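Local coordinates for probable sulfate-binding lipoprotein SubI (Mycobacterium tuberculosis, PDB 6DDN), which probably binds sulfate as the extracytoplasmic solute-binding lipoprotein of a sulfate uptake system, at residues His51-Thr55 with His273-Ala277; Ala58-Pro62 with Gly216-Glu220; Ser110-Asp114 with Gly176-Trp180; Ile136-Val141 with Phe298-Asp302; Phe144-Ala148 with Phe225-Asp231. One frame throughout, in Å; residues are numbered along the deposited sequence.

Interaction 1. Residues His51-Thr55 with His273-Ala277; sequences HTSIT and HLGAA. With SO4 (sulfate ion), chain F.
Thr52 lays its methyl over one face of the His273 imidazole, with CG2 3.2 Å from ND1. The torsion explains the choice of branch: CG2 stands anti to the backbone N (chi1 of OG1 -52°), so carbon and not the hydroxyl meets the ring. The two side chains approach from opposite directions. Where the strand begins, Ser53 O comes within 3.1 Å of His273 CD2, a contact with ring carbon; its approach to NE2 has too poor an angle for a hydrogen bond. Ile54 uses its CG2 branch, which fits between His273 CB at 3.8 Å and Ala276 CB at 3.9 Å, joining the foot of the histidine to the first helical turn. Behind this layer, Ile54 also packs on Val84 and Leu106 of the adjoining strands, while Ser53 OG turns to Gln83.

A sulfate ion, probably from the crystallisation liquor, lies at the imidazole's edge. His273 ND1 donates to its O1 at 2.6 Å with an angle of 152°, in the ring plane, and the bond holds the ring's orientation beneath the threonine methyl. Ala276 N also faces the ion, but its approach to O3 is so short that its exact geometry is doubtful. His273 occupies the N-cap position, and its carbonyl O takes Ala277 N at 2.7 Å. An anion close to the first turn of a helix is consistent with attraction by the helix dipole, though this one marks no evident functional site. Helix 274-284 thus starts against parallel strand 53-58, the helix-on-sheet packing of an alpha/beta lobe.

Interaction 2. Residues Ala58-Pro62 with Gly216-Glu220; sequences AYAVP and GSGRE. With SO4 (sulfate ion), chain C.
Gly218 N donates to O3 of the sulfate ion at 2.8 Å, a fairly straight bond of 162°, and from the facing loop Ala60 N reaches O1 of the same ion at 3.0 Å. This is the anion site of a type 2 periplasmic-binding fold: the loop after strand 53-58 and the start of helix 218-227 close on the ligand with main-chain N-H groups, joined by Ser177 N and the hydroxyls of Ser175 and Tyr236. With peptide donors at a helix N-terminus, the ion's charge is probably balanced by dipoles.

Ser217 is the N-cap, its OG accepting Glu220 N at 3.3 Å, while Glu220 OE1 receives Gly216 N nearly along its C-O axis. These two bonds brace the turn that presents Gly218 N. Beside the ion, Ala60 CB meets Ser217 CB at 3.5 Å, a methyl against a methylene. Tyr59 turns its ring edge to the ligand, with CD2 3.5 Å from sulfate O2, and Pro62 CD sits over the centre of one ring face.

On the other flank the bends of Arg219 at chi2 (56°) and chi3 (39°) fold its chain back across the loop. The guanidinium then lies with one face over Ala60 O, CZ being 3.6 Å from that oxygen, so the carbonyl looks at the flat of the group and not at its N-H edge. The charge has its partner outside these segments: NH2 makes a salt bridge with Glu239. Val61 packs obliquely beside the group: Arg219 NH2 comes to 3.4 Å from Val61 CA, and Val61 CG1 to 3.7 Å from Arg219 N.

Interaction 3. Residues Ser110-Asp114 with Gly176-Trp180; sequences SVEPD and GSAKW. With SO4 (sulfate ion), chain C.
The indole of Trp180 has Val111 CG1 above its plane, well displaced toward the rim, and Ser110 at its edge. CG1 lies 3.5 Å from CE2, placed there because it stands anti to the valine's carbonyl carbon (chi1 -65°), and the two side chains slide past each other in opposite directions. At the edge, Trp180 NE1 donates to Ser110 O at 3.1 Å; the oxygen is in the ring plane, but the donor sits well above the carbonyl plane, off the lone pairs. A second, weak bond runs from NE1 to Ser110 OG, also 3.1 Å long. One indole N-H is therefore shared between two oxygens of a single serine. Ser110 OG bonds also to Tyr236 OH, and Trp328 meets the Trp180 ring edge-to-face.

Segments 110-114 and 176-180 meet at the ligand cleft of a type 2 periplasmic-binding fold, where the backbone leading into helix 177-190 points N-H groups at the sulfate ion. Ser177 N reaches O4 at 2.7 Å with an angle of 155°, and Gly176 N reaches the same oxygen at 2.8 Å in a weaker, more bent bond of 122°. Ser110 CB rests against O4 from the other segment.

Further out, the link is watery. Asp114 OD2 accepts a hydrogen bond of 2.6 Å from a water, which in turn accepts one from Lys179 NZ at 2.6 Å. Asp114 OD1 and Lys179 NZ are themselves too far apart for a salt bridge. The aspartate has other protein partners, Ser91 at OD2 and Arg117 at OD1, while Val111 CG2 borders the aliphatic part of the lysine.

Interaction 4. Residues Ile136-Val141 with Phe298-Asp302; sequences IPFGSV and FRPVD
Two short antiparallel pairs join the backbones, Phe138 with Pro300 as the non-hydrogen-bonded pair and Gly139 with Arg299 as the hydrogen-bonded one. The little strand 299-300 is thereby added to long strand 138-147 of the mixed sheet. Gly139 N gives to Arg299 O at 2.9 Å in the carbonyl plane; the return bond, Arg299 N to Gly139 O at 2.8 Å, has its donor tilted 35° from the plane of the Gly139 carbonyl.

Phe138 and Phe298 lie side by side and point the same way, but their rings meet obliquely, with centroids 5.3 Å apart and planes at 72°. Trp293 ties them together, stacking on Phe138 and meeting Phe298 edge-to-face. Beyond Gly139, the extended Arg299 chain runs past Ser140 CA until Val141 CG1 lies over one face of its guanidinium, 4.0 Å from CZ and offset toward the rim. Its polar ends have partners outside: NE pairs with Glu237 and NH2 with Pro314 O.

At the opposite end, Val301 straddles two carbonyls, CG1 3.3 Å from Ile136 O and CG2 3.3 Å from Pro137 O, while Ile136 CG2 touches Val301 CG1 at 3.9 Å.

Interaction 5. Residues Phe144-Ala148 with Phe225-Asp231; sequences FVVRA and FVQGSGD
From CB, Arg147 sets CG beside its backbone N (chi1 -78°), runs extended to NE and ends flat on the ring of Phe225. Its CG passes Phe225 CZ at 4.0 Å. NE comes next, with a weak bond of 3.3 Å to Gly230 O. Then CZ arrives over the ring face, 4.0 Å from the centroid of Phe225, the two planes being only 11° apart: a stacked cation-pi pair. NH1 makes another weak bond, to Phe225 O at 3.2 Å. NH2 does most of the polar work, giving to Phe225 O at 2.7 Å on a lone pair and to Gly230 O at 2.9 Å, both close to the guanidinium plane.

Phe225 O belongs to the last turn of helix 218-227 and Gly230 O to the loop after it; between them Gly228, with positive phi, closes a Schellman motif before the chain turns toward strand 232-236. Deeper in, Val145 CG1 touches Phe225 CE2 at 3.9 Å on the ring's way into the core, next to Leu233 and Val250. A water also bridges Arg147 N and Asp231 O.

One cation thus serves a carbonyl of the last helical turn, a carbonyl of the loop that follows, and an aromatic face. The two in-plane NH2 bonds fix the rotation of the group, the ring backs it, and the positive charge, set where the helix dipole is negative, is probably stabilised there.

Interactions 2 and 3 line the same sulfate ion from different helix starts, their centres about 10 Å apart and Tyr59 packing against Ser110; both are buried near the middle of the chain. Interaction 4, also buried, has no ligand and relies on sheet bonds and aromatics; it touches interaction 2 where Phe298 meets Pro62. Interactions 1 and 5 are only partly buried, lie on opposite sides of the chain's centre and have centres about 39 Å apart. Strand 138-147 serves both 4 and 5, helix 218-227 both 2 and 5. The helix ends differ in polarity: N-termini lie near sulfate in 1, 2 and 3, a separate, peripheral ion in 1, whereas in 5 a C-terminus receives an arginine.

Interaction 1. Residues His51-Thr55 with His273-Ala277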
# COMPACT_ATOMS: atom_id res chain seq x y z
N HIS A 51 15.38 26.86 -5.19
CA HIS A 51 16.53 26.17 -4.62
C HIS A 51 16.79 24.84 -5.33
O HIS A 51 17.11 24.81 -6.52
CB HIS A 51 16.32 25.94 -3.12
CG HIS A 51 17.59 25.93 -2.33
ND1 HIS A 51 18.67 26.72 -2.64
CD2 HIS A 51 17.95 25.22 -1.23
CE1 HIS A 51 19.65 26.50 -1.78
NE2 HIS A 51 19.23 25.59 -0.91
N THR A 52 16.64 23.74 -4.60
CA THR A 52 16.90 22.40 -5.09
C THR A 52 15.59 21.68 -5.37
O THR A 52 14.52 22.07 -4.88
CB THR A 52 17.76 21.62 -4.07
OG1 THR A 52 18.92 22.40 -3.74
CG2 THR A 52 18.22 20.29 -4.63
N SER A 53 15.67 20.63 -6.18
CA SER A 53 14.51 19.88 -6.63
C SER A 53 14.76 18.39 -6.43
O SER A 53 15.80 17.87 -6.85
CB SER A 53 14.20 20.18 -8.10
OG SER A 53 13.05 19.50 -8.53
N ILE A 54 13.81 17.70 -5.81
CA ILE A 54 13.87 16.26 -5.61
C ILE A 54 12.61 15.62 -6.18
O ILE A 54 11.54 16.23 -6.20
CB ILE A 54 14.04 15.87 -4.12
CG1 ILE A 54 12.97 16.55 -3.27
CG2 ILE A 54 15.43 16.25 -3.63
CD1 ILE A 54 12.94 16.07 -1.83
N THR A 55 12.75 14.39 -6.65
CA THR A 55 11.66 13.66 -7.29
C THR A 55 11.34 12.41 -6.49
O THR A 55 12.23 11.59 -6.23
CB THR A 55 12.01 13.29 -8.73
OG1 THR A 55 12.13 14.48 -9.51
CG2 THR A 55 10.93 12.39 -9.32
N HIS A 273 21.12 14.53 -4.78
CA HIS A 273 20.48 15.41 -3.82
C HIS A 273 20.27 14.71 -2.49
O HIS A 273 19.27 14.93 -1.81
CB HIS A 273 19.14 15.93 -4.34
CG HIS A 273 19.24 16.76 -5.57
ND1 HIS A 273 20.02 17.89 -5.64
CD2 HIS A 273 18.66 16.63 -6.79
CE1 HIS A 273 19.92 18.42 -6.84
NE2 HIS A 273 19.10 17.68 -7.56
N LEU A 274 21.22 13.86 -2.09
CA LEU A 274 21.02 13.06 -0.89
C LEU A 274 20.91 13.91 0.37
O LEU A 274 20.41 13.42 1.38
CB LEU A 274 22.13 12.02 -0.74
CG LEU A 274 22.15 10.93 -1.81
CD1 LEU A 274 22.62 9.60 -1.23
CD2 LEU A 274 20.77 10.76 -2.45
N GLY A 275 21.36 15.16 0.32
CA GLY A 275 21.11 16.07 1.42
C GLY A 275 19.63 16.31 1.60
O GLY A 275 19.07 16.03 2.67
N ALA A 276 18.97 16.81 0.55
CA ALA A 276 17.53 17.06 0.63
C ALA A 276 16.75 15.76 0.69
O ALA A 276 15.76 15.66 1.43
CB ALA A 276 17.08 17.90 -0.56
N ALA A 277 17.16 14.75 -0.08
CA ALA A 277 16.45 13.48 -0.10
C ALA A 277 16.44 12.83 1.28
O ALA A 277 15.42 12.29 1.72
CB ALA A 277 17.06 12.54 -1.14
S SO4 F . 21.23 18.75 -1.85
O1 SO4 F . 20.88 18.53 -3.26
O2 SO4 F . 21.12 20.17 -1.55
O3 SO4 F . 20.31 18.00 -1.00
O4 SO4 F . 22.59 18.28 -1.61

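Interaction 2. Residues Ala58-Pro62 with Gly216-Glu220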
# COMPACT_ATOMS: atom_id res chain seq x y z
N ALA A 58 6.62 7.23 -6.44
CA ALA A 58 5.80 6.48 -5.50
C ALA A 58 4.83 5.58 -6.25
O ALA A 58 4.68 5.67 -7.47
CB ALA A 58 5.03 7.43 -4.57
N TYR A 59 4.16 4.70 -5.50
CA TYR A 59 3.20 3.79 -6.10
C TYR A 59 1.88 4.51 -6.38
O TYR A 59 1.85 5.74 -6.46
CB TYR A 59 3.00 2.55 -5.21
CG TYR A 59 2.49 2.80 -3.80
CD1 TYR A 59 3.29 3.42 -2.85
CD2 TYR A 59 1.23 2.36 -3.42
CE1 TYR A 59 2.83 3.63 -1.55
CE2 TYR A 59 0.77 2.56 -2.13
CZ TYR A 59 1.56 3.20 -1.21
OH TYR A 59 1.09 3.39 0.07
N ALA A 60 0.79 3.75 -6.54
CA ALA A 60 -0.39 4.29 -7.20
C ALA A 60 -1.31 5.09 -6.29
O ALA A 60 -2.09 5.91 -6.79
CB ALA A 60 -1.19 3.16 -7.85
N VAL A 61 -1.27 4.88 -4.98
CA VAL A 61 -2.29 5.48 -4.11
C VAL A 61 -1.80 6.35 -2.95
O VAL A 61 -2.65 6.81 -2.18
CB VAL A 61 -3.21 4.38 -3.54
CG1 VAL A 61 -3.79 3.52 -4.66
CG2 VAL A 61 -2.45 3.52 -2.55
N PRO A 62 -0.50 6.62 -2.74
CA PRO A 62 -0.13 7.36 -1.53
C PRO A 62 -0.23 8.87 -1.65
O PRO A 62 0.13 9.58 -0.71
CB PRO A 62 1.33 6.93 -1.32
CG PRO A 62 1.85 6.85 -2.70
CD PRO A 62 0.70 6.36 -3.56
N GLY A 216 -4.07 -2.37 -13.81
CA GLY A 216 -2.64 -2.34 -13.58
C GLY A 216 -2.23 -1.93 -12.18
O GLY A 216 -1.18 -2.35 -11.69
N SER A 217 -3.05 -1.12 -11.51
CA SER A 217 -2.68 -0.61 -10.20
C SER A 217 -3.92 -0.47 -9.33
O SER A 217 -5.06 -0.52 -9.82
CB SER A 217 -1.94 0.73 -10.31
OG SER A 217 -2.79 1.74 -10.83
N GLY A 218 -3.70 -0.29 -8.03
CA GLY A 218 -4.81 -0.09 -7.12
C GLY A 218 -5.62 1.14 -7.46
O GLY A 218 -6.85 1.15 -7.31
N ARG A 219 -4.96 2.20 -7.93
CA ARG A 219 -5.67 3.40 -8.36
C ARG A 219 -6.53 3.11 -9.58
O ARG A 219 -7.70 3.50 -9.65
CB ARG A 219 -4.68 4.53 -8.65
CG ARG A 219 -5.31 5.77 -9.27
CD ARG A 219 -6.45 6.33 -8.42
NE ARG A 219 -6.16 6.24 -6.99
CZ ARG A 219 -5.46 7.15 -6.31
NH1 ARG A 219 -4.98 8.22 -6.94
NH2 ARG A 219 -5.24 6.99 -5.01
N GLU A 220 -5.96 2.41 -10.57
CA GLU A 220 -6.75 2.00 -11.73
C GLU A 220 -7.89 1.07 -11.33
O GLU A 220 -8.96 1.11 -11.93
CB GLU A 220 -5.85 1.32 -12.77
CG GLU A 220 -4.83 2.24 -13.42
CD GLU A 220 -3.96 1.52 -14.42
OE1 GLU A 220 -4.16 0.31 -14.62
OE2 GLU A 220 -3.07 2.17 -15.02
S SO4 C . -0.18 -0.16 -6.36
O1 SO4 C . 0.80 0.78 -6.91
O2 SO4 C . -1.02 0.53 -5.39
O3 SO4 C . -1.01 -0.68 -7.44
O4 SO4 C . 0.52 -1.26 -5.71

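Interaction 3. Residues Ser110-Asp114 with Gly176-Trp180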
# COMPACT_ATOMS: atom_id res chain seq x y z
N SER A 110 4.61 0.13 -2.83
CA SER A 110 3.55 -0.58 -2.13
C SER A 110 4.11 -1.69 -1.25
O SER A 110 3.65 -1.90 -0.12
CB SER A 110 2.54 -1.15 -3.13
OG SER A 110 1.62 -2.02 -2.49
N VAL A 111 5.10 -2.43 -1.76
CA VAL A 111 5.62 -3.61 -1.08
C VAL A 111 7.14 -3.56 -1.06
O VAL A 111 7.78 -2.98 -1.94
CB VAL A 111 5.12 -4.90 -1.76
CG1 VAL A 111 3.61 -5.04 -1.62
CG2 VAL A 111 5.52 -4.92 -3.23
N GLU A 112 7.72 -4.19 -0.04
CA GLU A 112 9.17 -4.23 0.10
C GLU A 112 9.89 -4.82 -1.11
O GLU A 112 10.97 -4.31 -1.46
CB GLU A 112 9.55 -4.98 1.38
CG GLU A 112 11.05 -5.11 1.62
CD GLU A 112 11.64 -6.36 1.01
OE1 GLU A 112 12.87 -6.41 0.81
OE2 GLU A 112 10.87 -7.30 0.71
N PRO A 113 9.41 -5.89 -1.76
CA PRO A 113 10.09 -6.39 -2.97
C PRO A 113 10.41 -5.31 -3.99
O PRO A 113 11.46 -5.37 -4.64
CB PRO A 113 9.10 -7.41 -3.53
CG PRO A 113 8.37 -7.91 -2.35
CD PRO A 113 8.34 -6.82 -1.32
N ASP A 114 9.53 -4.32 -4.14
CA ASP A 114 9.79 -3.24 -5.08
C ASP A 114 10.93 -2.34 -4.63
O ASP A 114 11.46 -1.58 -5.44
CB ASP A 114 8.51 -2.43 -5.29
CG ASP A 114 7.43 -3.22 -5.99
OD1 ASP A 114 7.77 -4.07 -6.84
OD2 ASP A 114 6.24 -3.00 -5.70
N GLY A 176 1.59 -3.74 -6.35
CA GLY A 176 1.74 -4.33 -5.03
C GLY A 176 0.42 -4.44 -4.30
O GLY A 176 0.25 -5.32 -3.45
N SER A 177 -0.53 -3.55 -4.62
CA SER A 177 -1.89 -3.67 -4.10
C SER A 177 -2.47 -5.05 -4.39
O SER A 177 -3.12 -5.65 -3.53
CB SER A 177 -2.77 -2.58 -4.71
OG SER A 177 -4.14 -2.81 -4.46
N ALA A 178 -2.22 -5.58 -5.59
CA ALA A 178 -2.68 -6.92 -5.93
C ALA A 178 -2.07 -7.98 -5.03
O ALA A 178 -2.67 -9.04 -4.82
CB ALA A 178 -2.36 -7.22 -7.39
N LYS A 179 -0.88 -7.71 -4.48
CA LYS A 179 -0.23 -8.70 -3.63
C LYS A 179 -0.79 -8.68 -2.21
O LYS A 179 -1.04 -9.74 -1.63
CB LYS A 179 1.28 -8.47 -3.62
CG LYS A 179 1.94 -8.75 -4.97
CD LYS A 179 3.25 -8.01 -5.11
CE LYS A 179 3.91 -8.31 -6.45
NZ LYS A 179 5.13 -7.48 -6.66
N TRP A 180 -0.99 -7.49 -1.64
CA TRP A 180 -1.72 -7.41 -0.38
C TRP A 180 -3.10 -8.03 -0.51
O TRP A 180 -3.54 -8.79 0.36
CB TRP A 180 -1.85 -5.95 0.08
CG TRP A 180 -0.56 -5.20 0.27
CD1 TRP A 180 -0.15 -4.11 -0.43
CD2 TRP A 180 0.46 -5.48 1.24
NE1 TRP A 180 1.08 -3.69 0.04
CE2 TRP A 180 1.47 -4.51 1.06
CE3 TRP A 180 0.62 -6.45 2.23
CZ2 TRP A 180 2.63 -4.49 1.84
CZ3 TRP A 180 1.78 -6.42 3.00
CH2 TRP A 180 2.76 -5.45 2.80
S SO4 C . -0.18 -0.16 -6.36
O1 SO4 C . 0.80 0.78 -6.91
O2 SO4 C . -1.02 0.53 -5.39
O3 SO4 C . -1.01 -0.68 -7.44
O4 SO4 C . 0.52 -1.26 -5.71
O HOH W 1 4.63 -4.88 -6.61

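Interaction 4. Residues Ile136-Val141 with Phe298-Asp302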
# COMPACT_ATOMS: atom_id res chain seq x y z
N ILE A 136 9.82 1.69 7.04
CA ILE A 136 8.37 1.74 6.88
C ILE A 136 7.86 2.93 7.70
O ILE A 136 7.84 2.87 8.94
CB ILE A 136 7.71 0.42 7.32
CG1 ILE A 136 7.98 -0.66 6.28
CG2 ILE A 136 6.22 0.60 7.50
CD1 ILE A 136 8.39 -1.99 6.87
N PRO A 137 7.44 4.02 7.05
CA PRO A 137 6.96 5.19 7.80
C PRO A 137 5.46 5.17 8.05
O PRO A 137 4.96 5.91 8.90
CB PRO A 137 7.35 6.35 6.89
CG PRO A 137 7.22 5.78 5.51
CD PRO A 137 7.59 4.31 5.61
N PHE A 138 4.74 4.34 7.30
CA PHE A 138 3.29 4.23 7.46
C PHE A 138 2.84 2.93 6.80
O PHE A 138 3.64 2.18 6.23
CB PHE A 138 2.57 5.45 6.86
CG PHE A 138 2.82 5.65 5.39
CD1 PHE A 138 2.08 4.96 4.44
CD2 PHE A 138 3.78 6.54 4.96
CE1 PHE A 138 2.30 5.14 3.09
CE2 PHE A 138 4.01 6.73 3.61
CZ PHE A 138 3.27 6.03 2.67
N GLY A 139 1.54 2.68 6.89
CA GLY A 139 0.98 1.50 6.28
C GLY A 139 -0.53 1.57 6.27
O GLY A 139 -1.12 2.64 6.39
N SER A 140 -1.16 0.41 6.14
CA SER A 140 -2.61 0.33 6.07
C SER A 140 -3.03 -1.11 6.36
O SER A 140 -2.23 -1.92 6.84
CB SER A 140 -3.12 0.81 4.71
OG SER A 140 -4.52 1.01 4.73
N VAL A 141 -4.29 -1.42 6.07
CA VAL A 141 -4.80 -2.78 6.13
C VAL A 141 -5.63 -3.03 4.88
O VAL A 141 -6.17 -2.11 4.27
CB VAL A 141 -5.64 -3.05 7.40
CG1 VAL A 141 -4.77 -3.00 8.64
CG2 VAL A 141 -6.78 -2.04 7.50
N PHE A 298 -3.62 7.09 6.40
CA PHE A 298 -2.56 6.09 6.41
C PHE A 298 -2.16 5.82 7.85
O PHE A 298 -1.96 6.75 8.64
CB PHE A 298 -1.35 6.56 5.60
CG PHE A 298 -1.67 6.90 4.17
CD1 PHE A 298 -2.25 8.11 3.83
CD2 PHE A 298 -1.38 6.00 3.15
CE1 PHE A 298 -2.54 8.42 2.52
CE2 PHE A 298 -1.67 6.30 1.83
CZ PHE A 298 -2.25 7.52 1.52
N ARG A 299 -2.05 4.54 8.20
CA ARG A 299 -1.76 4.17 9.58
C ARG A 299 -0.31 4.48 9.93
O ARG A 299 0.60 3.93 9.30
CB ARG A 299 -2.07 2.70 9.80
CG ARG A 299 -3.56 2.44 9.96
CD ARG A 299 -3.93 0.99 9.75
NE ARG A 299 -5.38 0.81 9.83
CZ ARG A 299 -6.00 0.12 10.78
NH1 ARG A 299 -5.29 -0.46 11.75
NH2 ARG A 299 -7.32 0.02 10.78
N PRO A 300 -0.05 5.35 10.90
CA PRO A 300 1.33 5.73 11.20
C PRO A 300 2.05 4.66 12.01
O PRO A 300 1.44 3.81 12.66
CB PRO A 300 1.16 7.01 12.03
CG PRO A 300 -0.15 6.81 12.72
CD PRO A 300 -1.02 6.06 11.75
N VAL A 301 3.38 4.73 11.95
CA VAL A 301 4.23 3.81 12.71
C VAL A 301 4.68 4.39 14.04
O VAL A 301 5.17 3.64 14.90
CB VAL A 301 5.46 3.36 11.89
CG1 VAL A 301 5.02 2.64 10.64
CG2 VAL A 301 6.33 4.56 11.56
N ASP A 302 4.55 5.70 14.24
CA ASP A 302 4.86 6.31 15.53
C ASP A 302 3.89 5.76 16.58
O ASP A 302 2.68 5.99 16.47
CB ASP A 302 4.75 7.83 15.44
CG ASP A 302 5.35 8.53 16.65
OD1 ASP A 302 5.07 8.11 17.80
OD2 ASP A 302 6.09 9.51 16.46

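Interaction 5. Residues Phe144-Ala148 with Phe225-Asp231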
# COMPACT_ATOMS: atom_id res chain seq x y z
N PHE A 144 -12.40 -4.15 2.20
CA PHE A 144 -13.36 -4.29 1.11
C PHE A 144 -13.95 -2.92 0.81
O PHE A 144 -14.70 -2.37 1.62
CB PHE A 144 -14.49 -5.25 1.48
CG PHE A 144 -14.04 -6.66 1.73
CD1 PHE A 144 -12.97 -7.21 1.06
CD2 PHE A 144 -14.73 -7.45 2.64
CE1 PHE A 144 -12.57 -8.51 1.29
CE2 PHE A 144 -14.34 -8.76 2.88
CZ PHE A 144 -13.26 -9.29 2.21
N VAL A 145 -13.64 -2.36 -0.35
CA VAL A 145 -14.40 -1.21 -0.82
C VAL A 145 -15.72 -1.71 -1.37
O VAL A 145 -15.78 -2.69 -2.12
CB VAL A 145 -13.62 -0.40 -1.87
CG1 VAL A 145 -14.44 0.81 -2.30
CG2 VAL A 145 -12.30 0.06 -1.29
N VAL A 146 -16.80 -1.03 -0.98
CA VAL A 146 -18.16 -1.52 -1.18
C VAL A 146 -19.01 -0.34 -1.62
O VAL A 146 -18.68 0.82 -1.37
CB VAL A 146 -18.70 -2.17 0.11
CG1 VAL A 146 -19.31 -1.12 1.03
CG2 VAL A 146 -19.69 -3.25 -0.21
N ARG A 147 -20.12 -0.64 -2.29
CA ARG A 147 -20.97 0.45 -2.72
C ARG A 147 -21.83 0.95 -1.56
O ARG A 147 -22.07 0.24 -0.59
CB ARG A 147 -21.83 0.02 -3.91
CG ARG A 147 -20.99 0.04 -5.17
CD ARG A 147 -21.67 -0.53 -6.40
NE ARG A 147 -20.66 -0.94 -7.38
CZ ARG A 147 -19.77 -0.13 -7.96
NH1 ARG A 147 -19.76 1.17 -7.70
NH2 ARG A 147 -18.90 -0.63 -8.83
N ALA A 148 -22.25 2.21 -1.67
CA ALA A 148 -22.88 2.91 -0.56
C ALA A 148 -24.04 2.11 0.02
O ALA A 148 -24.96 1.72 -0.70
CB ALA A 148 -23.37 4.28 -1.03
N PHE A 225 -13.79 0.65 -10.61
CA PHE A 225 -14.84 0.31 -9.66
C PHE A 225 -15.80 1.47 -9.45
O PHE A 225 -17.02 1.26 -9.35
CB PHE A 225 -14.23 -0.12 -8.32
CG PHE A 225 -15.24 -0.49 -7.28
CD1 PHE A 225 -15.77 -1.77 -7.23
CD2 PHE A 225 -15.68 0.45 -6.36
CE1 PHE A 225 -16.71 -2.11 -6.28
CE2 PHE A 225 -16.63 0.11 -5.41
CZ PHE A 225 -17.14 -1.17 -5.37
N VAL A 226 -15.28 2.69 -9.40
CA VAL A 226 -16.13 3.87 -9.23
C VAL A 226 -17.06 4.02 -10.43
O VAL A 226 -18.25 4.33 -10.27
CB VAL A 226 -15.26 5.13 -9.02
CG1 VAL A 226 -15.99 6.37 -9.51
CG2 VAL A 226 -14.89 5.27 -7.55
N GLN A 227 -16.55 3.78 -11.64
CA GLN A 227 -17.39 3.87 -12.82
C GLN A 227 -18.48 2.80 -12.87
O GLN A 227 -19.43 2.96 -13.63
CB GLN A 227 -16.55 3.81 -14.09
CG GLN A 227 -16.04 5.17 -14.57
CD GLN A 227 -17.05 5.90 -15.45
OE1 GLN A 227 -16.84 6.04 -16.66
NE2 GLN A 227 -18.14 6.38 -14.85
N GLY A 228 -18.36 1.73 -12.08
CA GLY A 228 -19.47 0.81 -11.93
C GLY A 228 -19.16 -0.65 -12.15
O GLY A 228 -20.08 -1.48 -12.17
N SER A 229 -17.89 -1.00 -12.30
CA SER A 229 -17.49 -2.38 -12.54
C SER A 229 -17.20 -3.08 -11.22
O SER A 229 -16.42 -2.58 -10.40
CB SER A 229 -16.28 -2.44 -13.46
OG SER A 229 -16.55 -1.82 -14.71
N GLY A 230 -17.82 -4.24 -11.01
CA GLY A 230 -17.56 -5.06 -9.85
C GLY A 230 -18.41 -4.67 -8.65
O GLY A 230 -18.89 -3.55 -8.51
N ASP A 231 -18.60 -5.65 -7.76
CA ASP A 231 -19.40 -5.47 -6.55
C ASP A 231 -18.58 -5.16 -5.32
O ASP A 231 -19.09 -4.52 -4.39
CB ASP A 231 -20.24 -6.73 -6.29
CG ASP A 231 -21.03 -7.16 -7.50
OD1 ASP A 231 -20.80 -8.28 -8.00
OD2 ASP A 231 -21.88 -6.36 -7.96
O HOH W 2 -21.12 -3.16 -3.08